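Local coordinates for putative cell surface protein (Streptococcus pyogenes, PDB 4OFQ), which probably serves as a cell-surface adhesin of the antigen I/II family, its C-terminal region built from beta-sandwich domains and carrying bound calcium, at residues L96-V102 with F127-K133; Y237-L243 with G288-F294; G52-A56 with Y139-Q144. All coordinates share one frame; numbering follows the deposited sequence.

Interaction 1: L96-V102 with F127-K133; sequences LLEMRHV and FYMWVAK
Residues Leu97 to Val102 pair with Phe127 to Ala132 as neighbouring antiparallel strands, their directions 159° apart. Glu98 with Val131, Arg100 with Met129 and Val102 with Phe127 are the hydrogen-bonded pairs. One more bond, Lys133 N to Leu96 O, extends the ladder at 2.9 Å. Strand 97-102 is an outermost strand of its mixed sheet, and strand 64-70 lies beyond 127-132. On the face of His101 and Tyr128 the two rings form an offset stack, with centroids 4.0 Å apart and planes 5° from parallel. His101 has CG anti to the backbone N (chi1 -167°), which lays the imidazole over the phenol end of Tyr128. His101 NE2 bonds to Tyr70 OH, and Tyr128 OH bonds to Gly77 O. Met99 and Trp130 run side by side on the same face. Met99 SD makes an oblique Met-aromatic contact, 4.7 Å from the centroid of the Trp130 five-membered ring. On the other face Val102 CB sits over the Phe127 ring, 3.9 Å from its centroid, a CH-pi contact. Helix 110-119 covers part of this face. Here Glu98 OE1 takes two bonds from Arg100, at 2.9 Å from NE and 3.0 Å from NH2, both nearly in the guanidinium plane. This side-on salt bridge should fix the rotation of the guanidinium. A water links Leu97 O to Lys133 NZ, which also bonds to Asn95 O. Trp130 NE1 is buried without a polar partner. The chemistry thus implies ring packing backed by hydrogen bonds, one of them from His101 to Tyr70, a residue of the calcium site.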
loop_
_atom_site.group_PDB
_atom_site.type_symbol
_atom_site.label_atom_id
_atom_site.label_comp_id
_atom_site.label_asym_id
_atom_site.label_seq_id
_atom_site.Cartn_x
_atom_site.Cartn_y
_atom_site.Cartn_z
ATOM N N LEU A 96 -18.522 -9.166 22.552
ATOM C CA LEU A 96 -19.625 -10.106 22.337
ATOM C C LEU A 96 -19.280 -11.140 21.282
ATOM O O LEU A 96 -20.090 -12.038 21.000
ATOM C CB LEU A 96 -20.882 -9.363 21.894
ATOM C CG LEU A 96 -21.326 -8.216 22.797
ATOM C CD1 LEU A 96 -22.634 -7.644 22.289
ATOM C CD2 LEU A 96 -21.452 -8.674 24.247
ATOM N N LEU A 97 -18.088 -11.000 20.693
ATOM C CA LEU A 97 -17.665 -11.828 19.566
ATOM C C LEU A 97 -16.337 -12.511 19.843
ATOM O O LEU A 97 -15.382 -11.868 20.295
ATOM C CB LEU A 97 -17.471 -10.953 18.313
ATOM C CG LEU A 97 -18.662 -10.120 17.839
ATOM C CD1 LEU A 97 -18.195 -9.115 16.796
ATOM C CD2 LEU A 97 -19.734 -11.030 17.258
ATOM N N GLU A 98 -16.267 -13.802 19.534
ATOM C CA GLU A 98 -15.001 -14.512 19.558
ATOM C C GLU A 98 -14.240 -14.087 18.322
ATOM O O GLU A 98 -14.761 -14.190 17.212
ATOM C CB GLU A 98 -15.221 -16.018 19.480
ATOM C CG GLU A 98 -16.068 -16.594 20.599
ATOM C CD GLU A 98 -15.980 -18.102 20.667
ATOM O OE1 GLU A 98 -15.586 -18.716 19.648
ATOM O OE2 GLU A 98 -16.303 -18.668 21.739
ATOM N N MET A 99 -13.020 -13.599 18.504
ATOM C CA MET A 99 -12.168 -13.282 17.363
ATOM C C MET A 99 -11.168 -14.414 17.164
ATOM O O MET A 99 -10.326 -14.654 18.029
ATOM C CB MET A 99 -11.418 -11.963 17.575
ATOM C CG MET A 99 -10.523 -11.611 16.390
ATOM S SD MET A 99 -9.748 -9.980 16.496
ATOM C CE MET A 99 -11.103 -8.926 16.944
ATOM N N ARG A 100 -11.266 -15.113 16.033
ATOM C CA ARG A 100 -10.419 -16.280 15.786
ATOM C C ARG A 100 -9.577 -16.090 14.533
ATOM O O ARG A 100 -10.113 -15.896 13.436
ATOM C CB ARG A 100 -11.273 -17.562 15.653
ATOM C CG ARG A 100 -11.920 -18.028 16.948
ATOM C CD ARG A 100 -12.870 -19.189 16.651
ATOM N NE ARG A 100 -13.538 -19.687 17.846
ATOM C CZ ARG A 100 -13.228 -20.830 18.449
ATOM N NH1 ARG A 100 -12.254 -21.602 17.971
ATOM N NH2 ARG A 100 -13.892 -21.198 19.533
ATOM N N HIS A 101 -8.258 -16.140 14.690
ATOM C CA HIS A 101 -7.382 -16.034 13.539
ATOM C C HIS A 101 -7.171 -17.459 13.061
ATOM O O HIS A 101 -6.439 -18.233 13.692
ATOM C CB HIS A 101 -6.048 -15.373 13.905
ATOM C CG HIS A 101 -5.235 -14.962 12.714
ATOM N ND1 HIS A 101 -3.941 -14.504 12.818
ATOM C CD2 HIS A 101 -5.531 -14.957 11.390
ATOM C CE1 HIS A 101 -3.477 -14.215 11.615
ATOM N NE2 HIS A 101 -4.423 -14.479 10.730
ATOM N N VAL A 102 -7.842 -17.826 11.976
ATOM C CA VAL A 102 -7.769 -19.199 11.483
ATOM C C VAL A 102 -6.702 -19.350 10.395
ATOM O O VAL A 102 -6.871 -18.862 9.274
ATOM C CB VAL A 102 -9.122 -19.671 10.955
ATOM C CG1 VAL A 102 -9.019 -21.115 10.473
ATOM C CG2 VAL A 102 -10.173 -19.526 12.053
ATOM N N PHE A 127 -7.847 -16.817 7.346
ATOM C CA PHE A 127 -8.904 -15.834 7.475
ATOM C C PHE A 127 -9.126 -15.511 8.947
ATOM O O PHE A 127 -8.630 -16.222 9.823
ATOM C CB PHE A 127 -10.196 -16.336 6.802
ATOM C CG PHE A 127 -10.727 -17.626 7.364
ATOM C CD1 PHE A 127 -10.245 -18.846 6.906
ATOM C CD2 PHE A 127 -11.752 -17.622 8.316
ATOM C CE1 PHE A 127 -10.766 -20.056 7.414
ATOM C CE2 PHE A 127 -12.280 -18.826 8.822
ATOM C CZ PHE A 127 -11.779 -20.031 8.368
ATOM N N TYR A 128 -9.814 -14.406 9.216
ATOM C CA TYR A 128 -10.325 -14.151 10.551
ATOM C C TYR A 128 -11.804 -14.437 10.562
ATOM O O TYR A 128 -12.500 -14.192 9.573
ATOM C CB TYR A 128 -10.162 -12.694 10.939
ATOM C CG TYR A 128 -8.792 -12.338 11.432
ATOM C CD1 TYR A 128 -7.824 -11.871 10.553
ATOM C CD2 TYR A 128 -8.466 -12.471 12.783
ATOM C CE1 TYR A 128 -6.550 -11.528 11.013
ATOM C CE2 TYR A 128 -7.203 -12.134 13.246
ATOM C CZ TYR A 128 -6.259 -11.667 12.352
ATOM O OH TYR A 128 -5.006 -11.333 12.791
ATOM N N MET A 129 -12.287 -14.960 11.683
ATOM C CA MET A 129 -13.720 -15.092 11.869
ATOM C C MET A 129 -14.127 -14.491 13.206
ATOM O O MET A 129 -13.352 -14.530 14.165
ATOM C CB MET A 129 -14.196 -16.549 11.692
ATOM C CG MET A 129 -13.661 -17.559 12.692
ATOM S SD MET A 129 -14.030 -19.274 12.210
ATOM C CE MET A 129 -15.806 -19.224 11.961
ATOM N N TRP A 130 -15.312 -13.881 13.246
ATOM C CA TRP A 130 -15.882 -13.370 14.492
ATOM C C TRP A 130 -17.172 -14.146 14.763
ATOM O O TRP A 130 -18.042 -14.250 13.884
ATOM C CB TRP A 130 -16.177 -11.873 14.380
ATOM C CG TRP A 130 -14.965 -11.020 14.422
ATOM C CD1 TRP A 130 -14.424 -10.428 15.521
ATOM C CD2 TRP A 130 -14.113 -10.675 13.317
ATOM N NE1 TRP A 130 -13.300 -9.717 15.166
ATOM C CE2 TRP A 130 -13.087 -9.853 13.821
ATOM C CE3 TRP A 130 -14.130 -10.967 11.948
ATOM C CZ2 TRP A 130 -12.070 -9.330 13.009
ATOM C CZ3 TRP A 130 -13.112 -10.439 11.140
ATOM C CH2 TRP A 130 -12.110 -9.628 11.678
ATOM N N VAL A 131 -17.283 -14.731 15.957
ATOM C CA VAL A 131 -18.409 -15.609 16.279
ATOM C C VAL A 131 -19.172 -15.031 17.453
ATOM O O VAL A 131 -18.579 -14.730 18.490
ATOM C CB VAL A 131 -17.929 -17.034 16.653
ATOM C CG1 VAL A 131 -19.128 -17.954 16.985
ATOM C CG2 VAL A 131 -17.074 -17.621 15.527
ATOM N N ALA A 132 -20.479 -14.844 17.304
ATOM C CA ALA A 132 -21.268 -14.372 18.447
ATOM C C ALA A 132 -21.176 -15.366 19.609
ATOM O O ALA A 132 -21.543 -16.535 19.455
ATOM C CB ALA A 132 -22.717 -14.171 18.044
ATOM N N LYS A 133 -20.711 -14.889 20.765
ATOM C CA LYS A 133 -20.574 -15.725 21.960
ATOM C C LYS A 133 -21.911 -16.229 22.522
ATOM O O LYS A 133 -21.982 -17.317 23.110
ATOM C CB LYS A 133 -19.826 -14.961 23.059
ATOM C CG LYS A 133 -18.408 -14.543 22.697
ATOM C CD LYS A 133 -17.795 -13.768 23.857
ATOM C CE LYS A 133 -16.421 -13.254 23.512
ATOM N NZ LYS A 133 -15.841 -12.553 24.695
HETATM O O HOH W 1 -13.945 -11.101 22.603
#

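Interaction 2: Y237-L243 with G288-F294; sequences YKFVDQL and GHYELAF
Lys238 packs on Ala293 and crosses the side chain of Glu291 in an antiparallel beta ladder, part of a sheet in the second beta-sandwich domain. Its CB is 4.1 Å from Ala293 CB, its partner in a non-hydrogen-bonded pair. CG starts anti to the backbone N (chi1 179°) and comes within 3.7 Å of Ala293 CB. CD then meets Glu291 CG and CD. The chain bends at chi3, and NZ ends 4.2 Å from Glu291 OE1, too far for a salt bridge. Any attraction between these charges is therefore probably modest. NZ also has a long, weak ion pair with Glu236. The opposite face is largely apolar, though it also carries Asp241, which bonds to Lys195, and Tyr290, whose OH bonds to Asp253. Phe239 and Leu292 point the same way, with Phe239 CD1 3.8 Å from Leu292 CD2. The Tyr237 and Phe294 rings meet obliquely, their planes at 82°, and both pack edge-to-face with Phe308. Strands 310-318 and 248-257 touch this face from the other sheet of the sandwich. Gly288 and His289 form a G1 beta bulge opposite Asn284. At the far end a water bridges the strands, accepting from Tyr237 N and donating to Phe294 O at 2.9 Å.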
loop_
_atom_site.group_PDB
_atom_site.type_symbol
_atom_site.label_atom_id
_atom_site.label_comp_id
_atom_site.label_asym_id
_atom_site.label_seq_id
_atom_site.Cartn_x
_atom_site.Cartn_y
_atom_site.Cartn_z
ATOM N N TYR A 237 9.517 12.287 -1.691
ATOM C CA TYR A 237 10.125 11.854 -2.957
ATOM C C TYR A 237 11.536 12.432 -2.888
ATOM O O TYR A 237 11.770 13.616 -3.178
ATOM C CB TYR A 237 9.357 12.397 -4.168
ATOM C CG TYR A 237 9.664 11.726 -5.512
ATOM C CD1 TYR A 237 10.781 12.098 -6.278
ATOM C CD2 TYR A 237 8.818 10.759 -6.030
ATOM C CE1 TYR A 237 11.055 11.490 -7.522
ATOM C CE2 TYR A 237 9.079 10.145 -7.260
ATOM C CZ TYR A 237 10.193 10.512 -8.002
ATOM O OH TYR A 237 10.408 9.900 -9.228
ATOM N N LYS A 238 12.468 11.596 -2.455
ATOM C CA LYS A 238 13.809 12.044 -2.093
ATOM C C LYS A 238 14.866 11.107 -2.658
ATOM O O LYS A 238 14.761 9.885 -2.509
ATOM C CB LYS A 238 13.924 12.097 -0.564
ATOM C CG LYS A 238 15.296 12.536 -0.053
ATOM C CD LYS A 238 15.269 12.796 1.446
ATOM C CE LYS A 238 15.169 11.518 2.246
ATOM N NZ LYS A 238 15.345 11.818 3.710
ATOM N N PHE A 239 15.881 11.687 -3.299
ATOM C CA PHE A 239 17.003 10.923 -3.824
ATOM C C PHE A 239 18.107 10.961 -2.782
ATOM O O PHE A 239 18.452 12.034 -2.282
ATOM C CB PHE A 239 17.551 11.569 -5.101
ATOM C CG PHE A 239 16.567 11.671 -6.235
ATOM C CD1 PHE A 239 15.588 12.654 -6.240
ATOM C CD2 PHE A 239 16.668 10.830 -7.337
ATOM C CE1 PHE A 239 14.700 12.778 -7.297
ATOM C CE2 PHE A 239 15.790 10.952 -8.401
ATOM C CZ PHE A 239 14.795 11.935 -8.377
ATOM N N VAL A 240 18.681 9.799 -2.469
ATOM C CA VAL A 240 19.830 9.735 -1.572
ATOM C C VAL A 240 20.992 8.987 -2.251
ATOM O O VAL A 240 20.824 7.882 -2.775
ATOM C CB VAL A 240 19.470 9.055 -0.241
ATOM C CG1 VAL A 240 20.673 9.044 0.677
ATOM C CG2 VAL A 240 18.311 9.784 0.427
ATOM N N ASP A 241 22.178 9.579 -2.237
ATOM C CA ASP A 241 23.299 8.974 -2.957
ATOM C C ASP A 241 24.582 9.163 -2.156
ATOM O O ASP A 241 25.006 10.291 -1.917
ATOM C CB ASP A 241 23.412 9.606 -4.358
ATOM C CG ASP A 241 24.336 8.841 -5.273
ATOM O OD1 ASP A 241 25.348 8.299 -4.785
ATOM O OD2 ASP A 241 24.042 8.758 -6.480
ATOM N N GLN A 242 25.176 8.053 -1.707
ATOM C CA GLN A 242 26.466 8.110 -1.029
ATOM C C GLN A 242 27.534 8.003 -2.098
ATOM O O GLN A 242 27.844 6.907 -2.568
ATOM C CB GLN A 242 26.620 6.953 -0.032
ATOM C CG GLN A 242 28.030 6.841 0.573
ATOM C CD GLN A 242 28.481 8.096 1.317
ATOM O OE1 GLN A 242 27.847 8.516 2.290
ATOM N NE2 GLN A 242 29.600 8.693 0.870
ATOM N N LEU A 243 28.076 9.144 -2.506
ATOM C CA LEU A 243 29.080 9.159 -3.558
ATOM C C LEU A 243 30.396 8.624 -3.021
ATOM O O LEU A 243 30.689 8.771 -1.841
ATOM C CB LEU A 243 29.271 10.585 -4.080
ATOM C CG LEU A 243 28.050 11.181 -4.777
ATOM C CD1 LEU A 243 28.204 12.693 -4.920
ATOM C CD2 LEU A 243 27.838 10.513 -6.130
ATOM N N GLY A 288 30.594 12.764 1.707
ATOM C CA GLY A 288 30.198 12.375 0.362
ATOM C C GLY A 288 28.713 12.102 0.211
ATOM O O GLY A 288 28.260 11.619 -0.827
ATOM N N HIS A 289 27.943 12.416 1.247
ATOM C CA HIS A 289 26.512 12.141 1.237
ATOM C C HIS A 289 25.734 13.210 0.469
ATOM O O HIS A 289 25.782 14.390 0.809
ATOM C CB HIS A 289 25.990 12.037 2.670
ATOM C CG HIS A 289 24.572 11.558 2.771
ATOM N ND1 HIS A 289 23.498 12.418 2.835
ATOM C CD2 HIS A 289 24.058 10.307 2.854
ATOM C CE1 HIS A 289 22.380 11.719 2.939
ATOM N NE2 HIS A 289 22.692 10.437 2.957
ATOM N N TYR A 290 25.006 12.770 -0.554
ATOM C CA TYR A 290 24.197 13.644 -1.394
ATOM C C TYR A 290 22.711 13.338 -1.216
ATOM O O TYR A 290 22.300 12.185 -1.236
ATOM C CB TYR A 290 24.575 13.452 -2.870
ATOM C CG TYR A 290 23.610 14.098 -3.842
ATOM C CD1 TYR A 290 22.498 13.401 -4.323
ATOM C CD2 TYR A 290 23.812 15.399 -4.287
ATOM C CE1 TYR A 290 21.611 13.990 -5.209
ATOM C CE2 TYR A 290 22.930 16.000 -5.163
ATOM C CZ TYR A 290 21.832 15.283 -5.626
ATOM O OH TYR A 290 20.954 15.859 -6.507
ATOM N N GLU A 291 21.905 14.382 -1.097
ATOM C CA GLU A 291 20.474 14.216 -0.954
ATOM C C GLU A 291 19.747 15.295 -1.766
ATOM O O GLU A 291 20.136 16.454 -1.735
ATOM C CB GLU A 291 20.138 14.362 0.528
ATOM C CG GLU A 291 18.725 14.073 0.904
ATOM C CD GLU A 291 18.506 14.297 2.382
ATOM O OE1 GLU A 291 19.093 13.536 3.186
ATOM O OE2 GLU A 291 17.775 15.251 2.732
ATOM N N LEU A 292 18.715 14.912 -2.510
ATOM C CA LEU A 292 17.815 15.903 -3.097
ATOM C C LEU A 292 16.386 15.511 -2.747
ATOM O O LEU A 292 15.922 14.428 -3.108
ATOM C CB LEU A 292 18.007 16.013 -4.618
ATOM C CG LEU A 292 17.159 17.066 -5.347
ATOM C CD1 LEU A 292 17.901 17.637 -6.545
ATOM C CD2 LEU A 292 15.836 16.462 -5.802
ATOM N N ALA A 293 15.692 16.395 -2.042
ATOM C CA ALA A 293 14.339 16.114 -1.568
ATOM C C ALA A 293 13.334 17.104 -2.124
ATOM O O ALA A 293 13.545 18.323 -2.073
ATOM C CB ALA A 293 14.288 16.144 -0.036
ATOM N N PHE A 294 12.224 16.586 -2.634
ATOM C CA PHE A 294 11.130 17.468 -3.005
ATOM C C PHE A 294 10.471 18.059 -1.764
ATOM O O PHE A 294 10.347 17.390 -0.735
ATOM C CB PHE A 294 10.127 16.727 -3.880
ATOM C CG PHE A 294 10.488 16.768 -5.329
ATOM C CD1 PHE A 294 11.323 15.811 -5.874
ATOM C CD2 PHE A 294 10.016 17.795 -6.141
ATOM C CE1 PHE A 294 11.684 15.873 -7.220
ATOM C CE2 PHE A 294 10.368 17.860 -7.479
ATOM C CZ PHE A 294 11.202 16.896 -8.016
HETATM O O HOH W 2 10.605 14.564 -0.278
#

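Interaction 3: G52-A56 with Y139-Q144; sequences GMTAA and YKAYVQ
Tyr139 and Gln144 reach together from helix 135-143 and the residue after Val143 to the 52-56 loop, with a wider pi-type turn between them. Gln144 N bonds to Tyr139 O across that turn. Gln144 CB lies over one face of the Tyr139 ring, offset toward its rim. Both side chains start anti to their backbone N, Tyr139 at chi1 172° and Gln144 at -169°, and both extend to the loop backbone. Tyr139 brings its hydroxyl to the peptide group of Ala55. Ala55 N donates to Tyr139 OH at 2.9 Å, and Ala55 CB packs 3.9 Å from Tyr139 CZ. The ring lies oblique to that N-H. Gln144 runs straight out and presents its amide to Met53 O. The backbone of Gln144 takes part as well, as Gly52 N donates to Gln144 O. The loop is therefore held at three places, Gly52 N, Met53 O and Ala55 N. Val60 of the short helix 57-60 and Phe64 of strand 64-70 pack on Tyr139, tying this surface contact to the sheet. The Gln144 bond uses matched planes: NE2 meets Met53 O at 2.9 Å, in the carbonyl plane, with that oxygen only 3° out of the amide plane.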
loop_
_atom_site.group_PDB
_atom_site.type_symbol
_atom_site.label_atom_id
_atom_site.label_comp_id
_atom_site.label_asym_id
_atom_site.label_seq_id
_atom_site.Cartn_x
_atom_site.Cartn_y
_atom_site.Cartn_z
ATOM N N GLY A 52 -37.544 -7.306 12.725
ATOM C CA GLY A 52 -38.945 -7.549 13.015
ATOM C C GLY A 52 -39.419 -8.970 12.771
ATOM O O GLY A 52 -40.585 -9.277 13.005
ATOM N N MET A 53 -38.526 -9.841 12.309
ATOM C CA MET A 53 -38.891 -11.238 12.095
ATOM C C MET A 53 -38.611 -12.068 13.341
ATOM O O MET A 53 -37.950 -11.602 14.278
ATOM C CB MET A 53 -38.134 -11.826 10.904
ATOM C CG MET A 53 -38.154 -10.947 9.657
ATOM S SD MET A 53 -37.811 -11.866 8.140
ATOM C CE MET A 53 -36.141 -12.411 8.389
ATOM N N THR A 54 -39.104 -13.302 13.343
ATOM C CA THR A 54 -38.811 -14.239 14.421
ATOM C C THR A 54 -38.213 -15.533 13.879
ATOM O O THR A 54 -38.918 -16.341 13.272
ATOM C CB THR A 54 -40.071 -14.578 15.225
ATOM O OG1 THR A 54 -40.658 -13.363 15.699
ATOM C CG2 THR A 54 -39.716 -15.469 16.408
ATOM N N ALA A 55 -36.915 -15.717 14.101
ATOM C CA ALA A 55 -36.221 -16.930 13.684
ATOM C C ALA A 55 -36.498 -18.060 14.668
ATOM O O ALA A 55 -36.698 -17.815 15.859
ATOM C CB ALA A 55 -34.735 -16.677 13.583
ATOM N N ALA A 56 -36.518 -19.295 14.168
ATOM C CA ALA A 56 -36.683 -20.466 15.025
ATOM C C ALA A 56 -35.526 -20.575 16.008
ATOM O O ALA A 56 -34.388 -20.245 15.672
ATOM C CB ALA A 56 -36.779 -21.728 14.190
ATOM N N TYR A 139 -28.836 -12.159 18.838
ATOM C CA TYR A 139 -29.977 -12.137 17.943
ATOM C C TYR A 139 -31.008 -11.107 18.408
ATOM O O TYR A 139 -31.506 -10.294 17.625
ATOM C CB TYR A 139 -30.625 -13.519 17.869
ATOM C CG TYR A 139 -31.915 -13.492 17.102
ATOM C CD1 TYR A 139 -31.918 -13.267 15.728
ATOM C CD2 TYR A 139 -33.142 -13.665 17.747
ATOM C CE1 TYR A 139 -33.098 -13.220 15.011
ATOM C CE2 TYR A 139 -34.333 -13.624 17.036
ATOM C CZ TYR A 139 -34.303 -13.393 15.667
ATOM O OH TYR A 139 -35.471 -13.342 14.948
ATOM N N LYS A 140 -31.319 -11.141 19.697
ATOM C CA LYS A 140 -32.321 -10.247 20.254
ATOM C C LYS A 140 -31.863 -8.783 20.217
ATOM O O LYS A 140 -32.639 -7.883 19.884
ATOM C CB LYS A 140 -32.652 -10.692 21.682
ATOM C CG LYS A 140 -33.745 -9.908 22.379
ATOM C CD LYS A 140 -34.016 -10.514 23.750
ATOM C CE LYS A 140 -35.251 -9.914 24.401
ATOM N NZ LYS A 140 -35.427 -10.447 25.782
ATOM N N ALA A 141 -30.593 -8.551 20.532
ATOM C CA ALA A 141 -30.072 -7.193 20.634
ATOM C C ALA A 141 -29.819 -6.521 19.287
ATOM O O ALA A 141 -30.076 -5.320 19.138
ATOM C CB ALA A 141 -28.794 -7.173 21.480
ATOM N N TYR A 142 -29.300 -7.273 18.318
ATOM C CA TYR A 142 -28.858 -6.665 17.060
ATOM C C TYR A 142 -29.543 -7.216 15.817
ATOM O O TYR A 142 -30.097 -6.456 15.042
ATOM C CB TYR A 142 -27.329 -6.737 16.929
ATOM C CG TYR A 142 -26.664 -6.146 18.148
ATOM C CD1 TYR A 142 -26.699 -4.778 18.382
ATOM C CD2 TYR A 142 -26.065 -6.958 19.093
ATOM C CE1 TYR A 142 -26.124 -4.234 19.510
ATOM C CE2 TYR A 142 -25.501 -6.427 20.229
ATOM C CZ TYR A 142 -25.532 -5.068 20.435
ATOM O OH TYR A 142 -24.961 -4.544 21.571
ATOM N N VAL A 143 -29.512 -8.532 15.640
ATOM C CA VAL A 143 -30.021 -9.157 14.419
ATOM C C VAL A 143 -31.514 -8.907 14.194
ATOM O O VAL A 143 -31.933 -8.466 13.116
ATOM C CB VAL A 143 -29.779 -10.669 14.438
ATOM C CG1 VAL A 143 -30.339 -11.307 13.171
ATOM C CG2 VAL A 143 -28.281 -10.969 14.608
ATOM N N GLN A 144 -32.307 -9.195 15.220
ATOM C CA GLN A 144 -33.761 -9.051 15.148
ATOM C C GLN A 144 -34.189 -7.582 15.065
ATOM O O GLN A 144 -35.311 -7.272 14.642
ATOM C CB GLN A 144 -34.413 -9.731 16.358
ATOM C CG GLN A 144 -35.919 -9.888 16.271
ATOM C CD GLN A 144 -36.482 -10.692 17.429
ATOM O OE1 GLN A 144 -36.122 -10.470 18.584
ATOM N NE2 GLN A 144 -37.367 -11.638 17.124
#

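Interactions 1 and 3 belong to the same family region, with centres about 20 Å apart. They touch through Leu96 and Tyr142, and strand 127-132 leads directly into helix 135-143. Along the chain interaction 1 is nested within the loop that interaction 3 closes. Together they join the edge of the mixed sheet to the loop and helix at the surface. Interaction 2 comes later in the chain, within the C-terminal family region. Its centre is about 47 Å from that of interaction 1 and 62 Å from that of interaction 3. It lies across the centre of the chain, consistent with an elongated adhesin of two separate beta-rich domains.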